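Local coordinates for protein twin-arginine translocation pathway signal (Rhodoferax ferrireducens, PDB 5IM2) that probably serves as the solute-binding protein of a TRAP transporter, here holding a copurified benzoate in the cleft between its two lobes, at residues Glu127-Leu131 against Pro194-Val198; Met134-Ala138 against Val167-Gly171; Val162-His168 against Tyr259-Leu265; Leu231-Val235 against Gln299-Asp303. All blocks are in the same frame, centred on the assembly; numbering follows the deposited sequence.

From the N-terminal side, the loop 127-138 that follows strand 111-114 supplies the first halves of two contacts. Contact 2 closes first, when strand 161-167 runs out into 167-171, and it lies within the longer loop that contact 1 closes at the start of helix 196-205. Contact 3 opens on strand 161-167, shares Val167 and His168 with contact 2, and closes only at strand 262-267, so it crosses contact 1. Contact 4 runs from the end of strand 228-232 to the end of helix 289-301, crossing contact 3 in turn. Together they tie both sheets to the helices beside them, and all four contribute residues to the benzoate pocket.

Contact 1: Glu127-Leu131 against Pro194-Val198; sequences EVFEL and PTRQV. With BEZ (benzoic acid), chain B.
A buried salt bridge and hydrogen-bond network joins the 3-10 segment at Glu127-Glu130 to the first turn of helix 196-205. Arg196 grips the Glu127 carboxylate side-on: NE reaches the syn lone pair of OE2 at 2.7 Å, and NH2 meets OE1 at 3.0 Å on its syn side, with the carboxylate and guanidinium planes 34° apart. The same OE1 takes a second donor, Gln197 NE2, at 3.1 Å from above the carboxylate plane. Gln197 can turn back to it because its chain bends at chi2 (-43°), which also lays its OE1 beside Leu131 CD2.

One turn on, Glu130 and Thr195, the N-cap residue of the helix, approach from opposite directions; Thr195 OG1 donates to Glu130 OE1 over 2.9 Å, also from above the carboxylate plane. Water 1 fills the angle between the acids, donating to Glu130 OE1 (2.7 Å) and more weakly to Glu127 OE2 while accepting from the backbone N of Gln197. Water 2 bridges Glu130 O and Gln197 O. A glutamine in place of Glu127 would probably leave Arg196 without its charge partner on this side and put an amide NH2 where an acceptor is needed.

Arg196 NH2 has a second acid in Asp342, and Trp339 of helix 334-345 packs on Glu127 and Gln197. Glu130 OE2 accepts from Thr262 N at strand 262-267, while Pro194, just past strand 190-193, places its CB 3.7 Å from benzoate O1.

Contact 2: Met134-Ala138 against Val167-Gly171; sequences MMTNA and VHGPG
Met135 reaches across to the bend after strand 161-167 and fills the tight part of this contact. Its CG stands opposite the backbone N (chi1 173°) and the chain stays extended to the sulfur, so SD arrives 3.3 Å from His168 O and 3.9 Å from Val167 CG2. The last torsion (48°) then folds CE over the Gly169-Pro170 peptide, 3.7 Å from Pro170 N, with the proline ring's CG beyond it at 4.2 Å. Ala138 closes the other flank: its CB lies 3.6 Å from His168 O and 4.0 Å from Val167 CG2.

Packing alone joins the two segments directly. Ala138 opens helix 138-152, with Asn137 as N-cap, its OD1 accepting from Ala140 N; the facing segment is the connection that passes from strand 161-167 of one sheet to strand 171-175 of the other. Within it His168 ND1 donates to Gly169 O at 2.7 Å, in the ring plane and on a carbonyl lone pair, which fixes the rotation of a ring that lines the benzoate pocket. Cutting the methionine back to an alanine here is likely to open a gap beside His168 O and leave Val167 CG2 and the Pro170 ring short of packing.

The looser side begins at Thr136, which is exposed; its OG1 is hydrogen-bonded to Ser365 OG. Pro170 is partly exposed, with Gln300 against it.

Contact 3: Val162-His168 against Tyr259-Leu265; sequences VLALQVH and YTATFVL. With BEZ (benzoic acid), chain B.
Swung between its backbone N and carbonyl carbon (chi1 63°), the His168 ring comes over Ala261, while Phe263, with CG opposite its own carbonyl carbon (chi1 -59°), brings its rim up to the imidazole. His168 CD2 lies 3.6 Å from Phe263 CE1, rim to rim; one face of the imidazole is covered by Ala261 N and Thr260 OG1. Thr260 OG1 also donates to His168 O at 2.8 Å, from well above the carbonyl plane. Tyr259 completes the aromatic cluster, and water 3 joins it to the ligand: it donates to benzoate O1 (2.7 Å) and bonds to His168 NE2 and Tyr259 OH. Phe263 CE2 touches benzoate C3 at 3.7 Å, so this end of the strand pair supplies part of the pocket wall.

That pair is antiparallel, its axes at 160°. Gln166 and Phe263 exchange backbone bonds, with Phe263 N to Gln166 O at 2.7 Å. Further along, Leu163 N and Ala164 N both donate to Leu265 O, a classic beta bulge, and Leu265 N returns a nearly straight bond to Ala164 O. Leu165 CD2 lies alongside Val264 CG2.

Strand 161-167 edges its sheet, while 262-267 continues it toward 111-114, whose Trp113 stacks on Phe263 and donates to Gln166 OE1. Helix 138-152 packs on Leu165 and Val167; helices 289-301 and 62-78 cover the Ala164 and Gln166 face.

Contact 4: Leu231-Val235 against Gln299-Asp303; sequences LPWEV and QQAGD. With BEZ (benzoic acid), chain B.
Glu234 and Gln299 meet beside the benzoate ring: Gln299 NE2 donates to Glu234 OE2 at 3.0 Å along an almost straight line (173°). The acceptor lies in the amide plane, yet the donor comes from above the carboxylate, the two planes being 78° apart. Both atoms also touch the ligand, with Gln299 NE2 3.5 Å from benzoate C4 and Glu234 OE2 3.5 Å from C5. Pro232 CD packs on C6 at 3.7 Å, Val235 CB on C5, and Leu231 CD2 comes near O1.

Behind this shell, the bend in the Glu234 chain (chi2 86°) brings its carboxylate back beside Gln299 CG. Gln299 OE1 accepts from Gln166 NE2 and Glu234 OE1 from Asn62 ND2, which fixes how each group is turned. Asp303 OD1 takes a weak bond from Glu234 N (2.9 Å), and Asp303 O lies 3.4 Å from Trp233 CB. Water 4 accepts from Trp233 N and donates weakly to Asp303 OD2; water 5 bridges Glu234 O and Gly302 O.

The contact thus joins the end of strand 228-232 to the junction of helices 289-301 and 303-312. Trp233 leans on the latter and bonds through NE1 to Glu250 of strand 247-251, while helix 62-78 packs on Glu234 and Gln299.

Contact 1: Glu127-Leu131 against Pro194-Val198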
loop_
_atom_site.group_PDB
_atom_site.type_symbol
_atom_site.label_atom_id
_atom_site.label_comp_id
_atom_site.label_asym_id
_atom_site.label_seq_id
_atom_site.Cartn_x
_atom_site.Cartn_y
_atom_site.Cartn_z
ATOM N N GLU A 127 -2.310 -8.620 -6.151
ATOM C CA GLU A 127 -2.984 -7.471 -6.741
ATOM C C GLU A 127 -4.503 -7.507 -6.609
ATOM O O GLU A 127 -5.147 -6.493 -6.878
ATOM C CB GLU A 127 -2.682 -7.367 -8.240
ATOM C CG GLU A 127 -1.292 -7.054 -8.675
ATOM C CD GLU A 127 -1.187 -7.066 -10.218
ATOM O OE1 GLU A 127 -2.012 -7.747 -10.912
ATOM O OE2 GLU A 127 -0.281 -6.402 -10.743
ATOM N N VAL A 128 -5.089 -8.640 -6.219
ATOM C CA VAL A 128 -6.533 -8.730 -6.065
ATOM C C VAL A 128 -7.024 -7.653 -5.092
ATOM O O VAL A 128 -8.155 -7.158 -5.200
ATOM C CB VAL A 128 -6.907 -10.161 -5.619
ATOM C CG1 VAL A 128 -6.440 -10.449 -4.198
ATOM C CG2 VAL A 128 -8.396 -10.402 -5.803
ATOM N N PHE A 129 -6.193 -7.279 -4.128
ATOM C CA PHE A 129 -6.607 -6.320 -3.098
ATOM C C PHE A 129 -6.571 -4.883 -3.570
ATOM O O PHE A 129 -7.117 -3.998 -2.883
ATOM C CB PHE A 129 -5.731 -6.497 -1.855
ATOM C CG PHE A 129 -6.025 -7.772 -1.148
ATOM C CD1 PHE A 129 -7.157 -7.895 -0.358
ATOM C CD2 PHE A 129 -5.246 -8.908 -1.369
ATOM C CE1 PHE A 129 -7.472 -9.089 0.222
ATOM C CE2 PHE A 129 -5.558 -10.111 -0.781
ATOM C CZ PHE A 129 -6.672 -10.213 -0.001
ATOM N N GLU A 130 -5.992 -4.658 -4.745
ATOM C CA GLU A 130 -5.877 -3.358 -5.390
ATOM C C GLU A 130 -6.968 -3.127 -6.426
ATOM O O GLU A 130 -7.024 -2.045 -7.020
ATOM C CB GLU A 130 -4.496 -3.217 -6.055
ATOM C CG GLU A 130 -3.384 -3.296 -5.015
ATOM C CD GLU A 130 -1.981 -3.159 -5.573
ATOM O OE1 GLU A 130 -1.801 -3.187 -6.799
ATOM O OE2 GLU A 130 -1.053 -3.032 -4.752
ATOM N N LEU A 131 -7.883 -4.081 -6.604
ATOM C CA LEU A 131 -8.962 -3.940 -7.564
ATOM C C LEU A 131 -10.020 -2.979 -7.039
ATOM O O LEU A 131 -10.076 -2.678 -5.843
ATOM C CB LEU A 131 -9.591 -5.306 -7.861
ATOM C CG LEU A 131 -8.650 -6.352 -8.471
ATOM C CD1 LEU A 131 -9.334 -7.666 -8.515
ATOM C CD2 LEU A 131 -8.231 -5.941 -9.858
ATOM N N PRO A 194 0.104 4.151 -8.044
ATOM C CA PRO A 194 1.283 3.445 -7.535
ATOM C C PRO A 194 1.609 2.121 -8.228
ATOM O O PRO A 194 2.773 1.707 -8.216
ATOM C CB PRO A 194 0.918 3.212 -6.060
ATOM C CG PRO A 194 -0.613 3.102 -6.070
ATOM C CD PRO A 194 -1.038 4.096 -7.120
ATOM N N THR A 195 0.603 1.455 -8.806
ATOM C CA THR A 195 0.760 0.113 -9.351
ATOM C C THR A 195 -0.081 -0.023 -10.623
ATOM O O THR A 195 -1.013 0.747 -10.842
ATOM C CB THR A 195 0.291 -0.926 -8.360
ATOM O OG1 THR A 195 -1.134 -0.794 -8.247
ATOM C CG2 THR A 195 0.945 -0.725 -6.997
ATOM N N ARG A 196 0.166 -1.091 -11.389
ATOM C CA ARG A 196 -0.567 -1.287 -12.650
ATOM C C ARG A 196 -2.074 -1.476 -12.434
ATOM O O ARG A 196 -2.873 -1.075 -13.282
ATOM C CB ARG A 196 0.033 -2.464 -13.429
ATOM C CG ARG A 196 -0.404 -3.830 -12.966
ATOM C CD ARG A 196 0.051 -4.946 -13.911
ATOM N NE ARG A 196 -0.435 -6.247 -13.449
ATOM C CZ ARG A 196 -0.681 -7.297 -14.232
ATOM N NH1 ARG A 196 -0.491 -7.230 -15.548
ATOM N NH2 ARG A 196 -1.128 -8.428 -13.691
ATOM N N GLN A 197 -2.529 -2.102 -11.330
ATOM C CA GLN A 197 -3.980 -2.206 -11.211
ATOM C C GLN A 197 -4.619 -0.856 -10.946
ATOM O O GLN A 197 -5.741 -0.622 -11.369
ATOM C CB GLN A 197 -4.422 -3.196 -10.111
ATOM C CG GLN A 197 -4.288 -4.650 -10.451
ATOM C CD GLN A 197 -4.725 -5.012 -11.835
ATOM O OE1 GLN A 197 -5.770 -4.557 -12.313
ATOM N NE2 GLN A 197 -3.964 -5.880 -12.472
ATOM N N VAL A 198 -3.944 0.049 -10.228
ATOM C CA VAL A 198 -4.548 1.352 -10.005
ATOM C C VAL A 198 -4.488 2.184 -11.279
ATOM O O VAL A 198 -5.436 2.914 -11.599
ATOM C CB VAL A 198 -3.859 2.051 -8.822
ATOM C CG1 VAL A 198 -4.528 3.380 -8.499
ATOM C CG2 VAL A 198 -3.868 1.131 -7.603
HETATM C C BEZ B . 1.918 5.157 -2.651
HETATM O O1 BEZ B . 0.808 5.464 -3.174
HETATM O O2 BEZ B . 2.901 4.918 -3.391
HETATM C C1 BEZ B . 2.058 5.116 -1.159
HETATM C C2 BEZ B . 3.278 4.763 -0.589
HETATM C C3 BEZ B . 3.394 4.763 0.803
HETATM C C4 BEZ B . 2.300 5.087 1.587
HETATM C C5 BEZ B . 1.085 5.412 1.016
HETATM C C6 BEZ B . 0.963 5.428 -0.377
HETATM O O HOH W 1 -1.068 -3.779 -9.289
HETATM O O HOH W 2 -7.960 -0.689 -9.132
#

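Contact 2: Met134-Ala138 against Val167-Gly171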
loop_
_atom_site.group_PDB
_atom_site.type_symbol
_atom_site.label_atom_id
_atom_site.label_comp_id
_atom_site.label_asym_id
_atom_site.label_seq_id
_atom_site.Cartn_x
_atom_site.Cartn_y
_atom_site.Cartn_z
ATOM N N MET A 134 -12.688 -3.068 -3.249
ATOM C CA MET A 134 -12.433 -4.321 -2.528
ATOM C C MET A 134 -12.390 -4.146 -1.014
ATOM O O MET A 134 -12.902 -5.005 -0.278
ATOM C CB MET A 134 -11.110 -4.947 -2.973
ATOM C CG MET A 134 -11.085 -5.499 -4.364
ATOM S SD MET A 134 -12.112 -6.976 -4.534
ATOM C CE MET A 134 -11.225 -8.110 -3.524
ATOM N N MET A 135 -11.815 -3.058 -0.530
ATOM C CA MET A 135 -11.497 -2.946 0.892
ATOM C C MET A 135 -12.688 -2.479 1.707
ATOM O O MET A 135 -13.489 -1.660 1.274
ATOM C CB MET A 135 -10.334 -1.969 1.085
ATOM C CG MET A 135 -10.026 -1.645 2.536
ATOM S SD MET A 135 -8.647 -0.505 2.768
ATOM C CE MET A 135 -9.076 0.705 1.635
ATOM N N THR A 136 -12.771 -2.989 2.935
ATOM C CA THR A 136 -13.658 -2.426 3.941
ATOM C C THR A 136 -12.861 -1.389 4.748
ATOM O O THR A 136 -12.885 -0.194 4.420
ATOM C CB THR A 136 -14.224 -3.531 4.822
ATOM O OG1 THR A 136 -13.156 -4.316 5.337
ATOM C CG2 THR A 136 -15.112 -4.448 4.025
ATOM N N ASN A 137 -12.109 -1.836 5.757
ATOM C CA ASN A 137 -11.114 -0.996 6.429
ATOM C C ASN A 137 -9.734 -1.645 6.326
ATOM O O ASN A 137 -9.608 -2.831 6.017
ATOM C CB ASN A 137 -11.501 -0.763 7.893
ATOM C CG ASN A 137 -11.539 -2.019 8.677
ATOM O OD1 ASN A 137 -10.509 -2.509 9.060
ATOM N ND2 ASN A 137 -12.747 -2.560 8.936
ATOM N N ALA A 138 -8.683 -0.852 6.536
ATOM C CA ALA A 138 -7.327 -1.358 6.310
ATOM C C ALA A 138 -6.948 -2.490 7.263
ATOM O O ALA A 138 -6.239 -3.415 6.860
ATOM C CB ALA A 138 -6.316 -0.220 6.406
ATOM N N VAL A 167 -2.440 -3.256 3.722
ATOM C CA VAL A 167 -2.950 -2.247 2.801
ATOM C C VAL A 167 -3.027 -0.919 3.550
ATOM O O VAL A 167 -2.912 -0.874 4.779
ATOM C CB VAL A 167 -4.317 -2.619 2.205
ATOM C CG1 VAL A 167 -4.210 -3.962 1.496
ATOM C CG2 VAL A 167 -5.397 -2.608 3.302
ATOM N N HIS A 168 -3.213 0.172 2.800
ATOM C CA HIS A 168 -3.443 1.476 3.403
ATOM C C HIS A 168 -4.941 1.851 3.411
ATOM O O HIS A 168 -5.812 1.065 3.043
ATOM C CB HIS A 168 -2.539 2.547 2.751
ATOM C CG HIS A 168 -2.756 2.817 1.278
ATOM N ND1 HIS A 168 -3.978 3.175 0.734
ATOM C CD2 HIS A 168 -1.867 2.862 0.254
ATOM C CE1 HIS A 168 -3.835 3.374 -0.570
ATOM N NE2 HIS A 168 -2.558 3.227 -0.884
ATOM N N GLY A 169 -5.243 3.066 3.923
ATOM C CA GLY A 169 -6.602 3.548 3.963
ATOM C C GLY A 169 -7.141 3.855 2.573
ATOM O O GLY A 169 -6.448 3.725 1.561
ATOM N N PRO A 170 -8.401 4.270 2.509
ATOM C CA PRO A 170 -9.023 4.482 1.191
ATOM C C PRO A 170 -8.287 5.517 0.357
ATOM O O PRO A 170 -7.870 6.570 0.848
ATOM C CB PRO A 170 -10.439 4.943 1.539
ATOM C CG PRO A 170 -10.680 4.402 2.937
ATOM C CD PRO A 170 -9.349 4.451 3.616
ATOM N N GLY A 171 -8.127 5.217 -0.936
ATOM C CA GLY A 171 -7.464 6.152 -1.825
ATOM C C GLY A 171 -8.253 7.435 -2.043
ATOM O O GLY A 171 -9.489 7.459 -2.021
#

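Contact 3: Val162-His168 against Tyr259-Leu265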
loop_
_atom_site.group_PDB
_atom_site.type_symbol
_atom_site.label_atom_id
_atom_site.label_comp_id
_atom_site.label_asym_id
_atom_site.label_seq_id
_atom_site.Cartn_x
_atom_site.Cartn_y
_atom_site.Cartn_z
ATOM N N VAL A 162 8.442 -13.602 4.484
ATOM C CA VAL A 162 7.477 -12.522 4.650
ATOM C C VAL A 162 7.071 -12.425 6.110
ATOM O O VAL A 162 6.588 -13.393 6.722
ATOM C CB VAL A 162 6.266 -12.699 3.734
ATOM C CG1 VAL A 162 5.197 -11.617 3.982
ATOM C CG2 VAL A 162 6.735 -12.599 2.281
ATOM N N LEU A 163 7.298 -11.250 6.676
ATOM C CA LEU A 163 6.935 -10.959 8.046
ATOM C C LEU A 163 5.534 -10.392 8.183
ATOM O O LEU A 163 4.884 -10.655 9.197
ATOM C CB LEU A 163 7.939 -9.966 8.640
ATOM C CG LEU A 163 9.413 -10.323 8.478
ATOM C CD1 LEU A 163 10.319 -9.304 9.209
ATOM C CD2 LEU A 163 9.736 -11.718 8.979
ATOM N N ALA A 164 5.054 -9.615 7.207
ATOM C CA ALA A 164 3.737 -9.000 7.263
ATOM C C ALA A 164 3.331 -8.537 5.877
ATOM O O ALA A 164 4.181 -8.313 5.000
ATOM C CB ALA A 164 3.693 -7.832 8.264
ATOM N N LEU A 165 2.006 -8.414 5.703
ATOM C CA LEU A 165 1.336 -7.966 4.483
ATOM C C LEU A 165 0.194 -7.045 4.886
ATOM O O LEU A 165 -0.522 -7.358 5.837
ATOM C CB LEU A 165 0.766 -9.150 3.684
ATOM C CG LEU A 165 1.808 -10.039 3.044
ATOM C CD1 LEU A 165 1.197 -11.422 2.845
ATOM C CD2 LEU A 165 2.296 -9.431 1.713
ATOM N N GLN A 166 0.008 -5.920 4.192
ATOM C CA GLN A 166 -1.006 -4.957 4.621
ATOM C C GLN A 166 -1.365 -4.003 3.489
ATOM O O GLN A 166 -0.759 -4.018 2.411
ATOM C CB GLN A 166 -0.536 -4.201 5.873
ATOM C CG GLN A 166 0.891 -3.665 5.802
ATOM C CD GLN A 166 1.017 -2.153 5.886
ATOM O OE1 GLN A 166 2.079 -1.644 6.158
ATOM N NE2 GLN A 166 -0.034 -1.445 5.609
ATOM N N VAL A 167 -2.440 -3.256 3.722
ATOM C CA VAL A 167 -2.950 -2.247 2.801
ATOM C C VAL A 167 -3.027 -0.919 3.550
ATOM O O VAL A 167 -2.912 -0.874 4.779
ATOM C CB VAL A 167 -4.317 -2.619 2.205
ATOM C CG1 VAL A 167 -4.210 -3.962 1.496
ATOM C CG2 VAL A 167 -5.397 -2.608 3.302
ATOM N N HIS A 168 -3.213 0.172 2.800
ATOM C CA HIS A 168 -3.443 1.476 3.403
ATOM C C HIS A 168 -4.941 1.851 3.411
ATOM O O HIS A 168 -5.812 1.065 3.043
ATOM C CB HIS A 168 -2.539 2.547 2.751
ATOM C CG HIS A 168 -2.756 2.817 1.278
ATOM N ND1 HIS A 168 -3.978 3.175 0.734
ATOM C CD2 HIS A 168 -1.867 2.862 0.254
ATOM C CE1 HIS A 168 -3.835 3.374 -0.570
ATOM N NE2 HIS A 168 -2.558 3.227 -0.884
ATOM N N TYR A 259 -9.825 2.373 -4.121
ATOM C CA TYR A 259 -8.709 1.434 -4.205
ATOM C C TYR A 259 -7.896 1.500 -2.914
ATOM O O TYR A 259 -8.003 2.436 -2.124
ATOM C CB TYR A 259 -7.788 1.722 -5.428
ATOM C CG TYR A 259 -6.798 2.808 -5.136
ATOM C CD1 TYR A 259 -7.157 4.139 -5.205
ATOM C CD2 TYR A 259 -5.516 2.495 -4.710
ATOM C CE1 TYR A 259 -6.257 5.150 -4.862
ATOM C CE2 TYR A 259 -4.606 3.496 -4.371
ATOM C CZ TYR A 259 -4.989 4.815 -4.445
ATOM O OH TYR A 259 -4.086 5.801 -4.096
ATOM N N THR A 260 -7.060 0.486 -2.739
ATOM C CA THR A 260 -5.931 0.544 -1.820
ATOM C C THR A 260 -4.740 -0.139 -2.483
ATOM O O THR A 260 -4.866 -0.827 -3.505
ATOM C CB THR A 260 -6.289 -0.067 -0.463
ATOM O OG1 THR A 260 -5.221 0.186 0.449
ATOM C CG2 THR A 260 -6.551 -1.568 -0.550
ATOM N N ALA A 261 -3.561 0.095 -1.923
ATOM C CA ALA A 261 -2.346 -0.559 -2.382
ATOM C C ALA A 261 -1.853 -1.515 -1.307
ATOM O O ALA A 261 -2.101 -1.317 -0.126
ATOM C CB ALA A 261 -1.257 0.463 -2.734
ATOM N N THR A 262 -1.163 -2.565 -1.738
ATOM C CA THR A 262 -0.603 -3.557 -0.847
ATOM C C THR A 262 0.854 -3.269 -0.556
ATOM O O THR A 262 1.582 -2.719 -1.380
ATOM C CB THR A 262 -0.722 -4.969 -1.417
ATOM O OG1 THR A 262 -0.035 -5.063 -2.663
ATOM C CG2 THR A 262 -2.151 -5.314 -1.606
ATOM N N PHE A 263 1.265 -3.674 0.635
ATOM C CA PHE A 263 2.626 -3.525 1.107
ATOM C C PHE A 263 3.092 -4.853 1.667
ATOM O O PHE A 263 2.293 -5.605 2.240
ATOM C CB PHE A 263 2.730 -2.463 2.233
ATOM C CG PHE A 263 2.267 -1.106 1.824
ATOM C CD1 PHE A 263 0.927 -0.811 1.776
ATOM C CD2 PHE A 263 3.196 -0.122 1.452
ATOM C CE1 PHE A 263 0.509 0.438 1.375
ATOM C CE2 PHE A 263 2.779 1.119 1.062
ATOM C CZ PHE A 263 1.416 1.398 1.034
ATOM N N VAL A 264 4.386 -5.108 1.527
ATOM C CA VAL A 264 5.027 -6.282 2.104
ATOM C C VAL A 264 6.192 -5.848 2.986
ATOM O O VAL A 264 6.980 -4.964 2.621
ATOM C CB VAL A 264 5.492 -7.270 1.017
ATOM C CG1 VAL A 264 6.547 -6.647 0.149
ATOM C CG2 VAL A 264 5.981 -8.556 1.673
ATOM N N LEU A 265 6.288 -6.483 4.174
ATOM C CA LEU A 265 7.427 -6.372 5.066
ATOM C C LEU A 265 8.148 -7.699 4.907
ATOM O O LEU A 265 7.638 -8.735 5.356
ATOM C CB LEU A 265 6.999 -6.137 6.517
ATOM C CG LEU A 265 8.082 -5.999 7.575
ATOM C CD1 LEU A 265 8.872 -4.715 7.337
ATOM C CD2 LEU A 265 7.421 -6.013 8.943
HETATM C C BEZ B . 1.918 5.157 -2.651
HETATM O O1 BEZ B . 0.808 5.464 -3.174
HETATM O O2 BEZ B . 2.901 4.918 -3.391
HETATM C C1 BEZ B . 2.058 5.116 -1.159
HETATM C C2 BEZ B . 3.278 4.763 -0.589
HETATM C C3 BEZ B . 3.394 4.763 0.803
HETATM C C4 BEZ B . 2.300 5.087 1.587
HETATM C C5 BEZ B . 1.085 5.412 1.016
HETATM C C6 BEZ B . 0.963 5.428 -0.377
HETATM O O HOH W 3 -1.779 4.743 -3.173
#

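Contact 4: Leu231-Val235 against Gln299-Asp303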
loop_
_atom_site.group_PDB
_atom_site.type_symbol
_atom_site.label_atom_id
_atom_site.label_comp_id
_atom_site.label_asym_id
_atom_site.label_seq_id
_atom_site.Cartn_x
_atom_site.Cartn_y
_atom_site.Cartn_z
ATOM N N LEU A 231 -3.509 8.983 -3.785
ATOM C CA LEU A 231 -2.802 8.661 -2.544
ATOM C C LEU A 231 -3.835 8.540 -1.441
ATOM O O LEU A 231 -4.823 9.281 -1.454
ATOM C CB LEU A 231 -1.819 9.749 -2.117
ATOM C CG LEU A 231 -0.646 10.087 -3.009
ATOM C CD1 LEU A 231 -0.036 11.435 -2.650
ATOM C CD2 LEU A 231 0.335 8.964 -2.874
ATOM N N PRO A 232 -3.580 7.732 -0.411
ATOM C CA PRO A 232 -4.371 7.874 0.816
ATOM C C PRO A 232 -3.977 9.154 1.553
ATOM O O PRO A 232 -2.907 9.722 1.333
ATOM C CB PRO A 232 -3.992 6.636 1.624
ATOM C CG PRO A 232 -2.557 6.419 1.238
ATOM C CD PRO A 232 -2.480 6.761 -0.235
ATOM N N TRP A 233 -4.842 9.564 2.489
ATOM C CA TRP A 233 -4.637 10.804 3.224
ATOM C C TRP A 233 -3.374 10.772 4.066
ATOM O O TRP A 233 -2.700 11.800 4.209
ATOM C CB TRP A 233 -5.835 11.092 4.141
ATOM C CG TRP A 233 -6.931 11.910 3.525
ATOM C CD1 TRP A 233 -8.237 11.555 3.392
ATOM C CD2 TRP A 233 -6.817 13.224 2.958
ATOM N NE1 TRP A 233 -8.947 12.554 2.772
ATOM C CE2 TRP A 233 -8.099 13.590 2.491
ATOM C CE3 TRP A 233 -5.757 14.113 2.784
ATOM C CZ2 TRP A 233 -8.355 14.825 1.895
ATOM C CZ3 TRP A 233 -6.008 15.331 2.186
ATOM C CH2 TRP A 233 -7.305 15.674 1.750
ATOM N N GLU A 234 -3.035 9.609 4.634
ATOM C CA GLU A 234 -2.045 9.585 5.697
ATOM C C GLU A 234 -0.662 10.016 5.196
ATOM O O GLU A 234 0.108 10.619 5.963
ATOM C CB GLU A 234 -2.000 8.192 6.345
ATOM C CG GLU A 234 -1.538 7.078 5.451
ATOM C CD GLU A 234 -0.020 6.889 5.376
ATOM O OE1 GLU A 234 0.729 7.370 6.278
ATOM O OE2 GLU A 234 0.400 6.247 4.381
ATOM N N VAL A 235 -0.346 9.732 3.925
ATOM C CA VAL A 235 1.002 9.961 3.401
ATOM C C VAL A 235 1.165 11.359 2.855
ATOM O O VAL A 235 2.305 11.797 2.638
ATOM C CB VAL A 235 1.335 8.912 2.322
ATOM C CG1 VAL A 235 0.569 9.155 1.030
ATOM C CG2 VAL A 235 2.847 8.846 2.095
ATOM N N GLN A 299 -1.724 2.631 9.696
ATOM C CA GLN A 299 -1.625 3.427 8.473
ATOM C C GLN A 299 -2.922 4.200 8.232
ATOM O O GLN A 299 -2.911 5.405 7.934
ATOM C CB GLN A 299 -1.278 2.562 7.278
ATOM C CG GLN A 299 -0.694 3.428 6.103
ATOM C CD GLN A 299 0.061 2.621 5.083
ATOM O OE1 GLN A 299 0.079 1.402 5.104
ATOM N NE2 GLN A 299 0.659 3.315 4.156
ATOM N N GLN A 300 -4.056 3.538 8.391
ATOM C CA GLN A 300 -5.323 4.247 8.217
ATOM C C GLN A 300 -5.573 5.248 9.340
ATOM O O GLN A 300 -6.248 6.266 9.125
ATOM C CB GLN A 300 -6.480 3.238 8.102
ATOM C CG GLN A 300 -7.824 3.906 7.861
ATOM C CD GLN A 300 -8.923 2.989 7.392
ATOM O OE1 GLN A 300 -8.811 1.770 7.459
ATOM N NE2 GLN A 300 -10.030 3.575 6.960
ATOM N N ALA A 301 -5.076 4.989 10.554
ATOM C CA ALA A 301 -5.263 5.945 11.634
ATOM C C ALA A 301 -4.580 7.281 11.361
ATOM O O ALA A 301 -4.915 8.274 12.009
ATOM C CB ALA A 301 -4.748 5.390 12.965
ATOM N N GLY A 302 -3.621 7.323 10.447
ATOM C CA GLY A 302 -2.980 8.575 10.094
ATOM C C GLY A 302 -3.727 9.390 9.071
ATOM O O GLY A 302 -3.298 10.504 8.754
ATOM N N ASP A 303 -4.851 8.880 8.562
ATOM C CA ASP A 303 -5.567 9.600 7.512
ATOM C C ASP A 303 -6.123 10.913 8.055
ATOM O O ASP A 303 -6.031 11.958 7.398
ATOM C CB ASP A 303 -6.708 8.748 6.945
ATOM C CG ASP A 303 -6.264 7.712 5.941
ATOM O OD1 ASP A 303 -5.088 7.690 5.496
ATOM O OD2 ASP A 303 -7.151 6.896 5.558
HETATM C C BEZ B . 1.918 5.157 -2.651
HETATM O O1 BEZ B . 0.808 5.464 -3.174
HETATM O O2 BEZ B . 2.901 4.918 -3.391
HETATM C C1 BEZ B . 2.058 5.116 -1.159
HETATM C C2 BEZ B . 3.278 4.763 -0.589
HETATM C C3 BEZ B . 3.394 4.763 0.803
HETATM C C4 BEZ B . 2.300 5.087 1.587
HETATM C C5 BEZ B . 1.085 5.412 1.016
HETATM C C6 BEZ B . 0.963 5.428 -0.377
HETATM O O HOH W 4 -7.387 7.941 2.998
HETATM O O HOH W 5 -0.581 11.323 8.616
#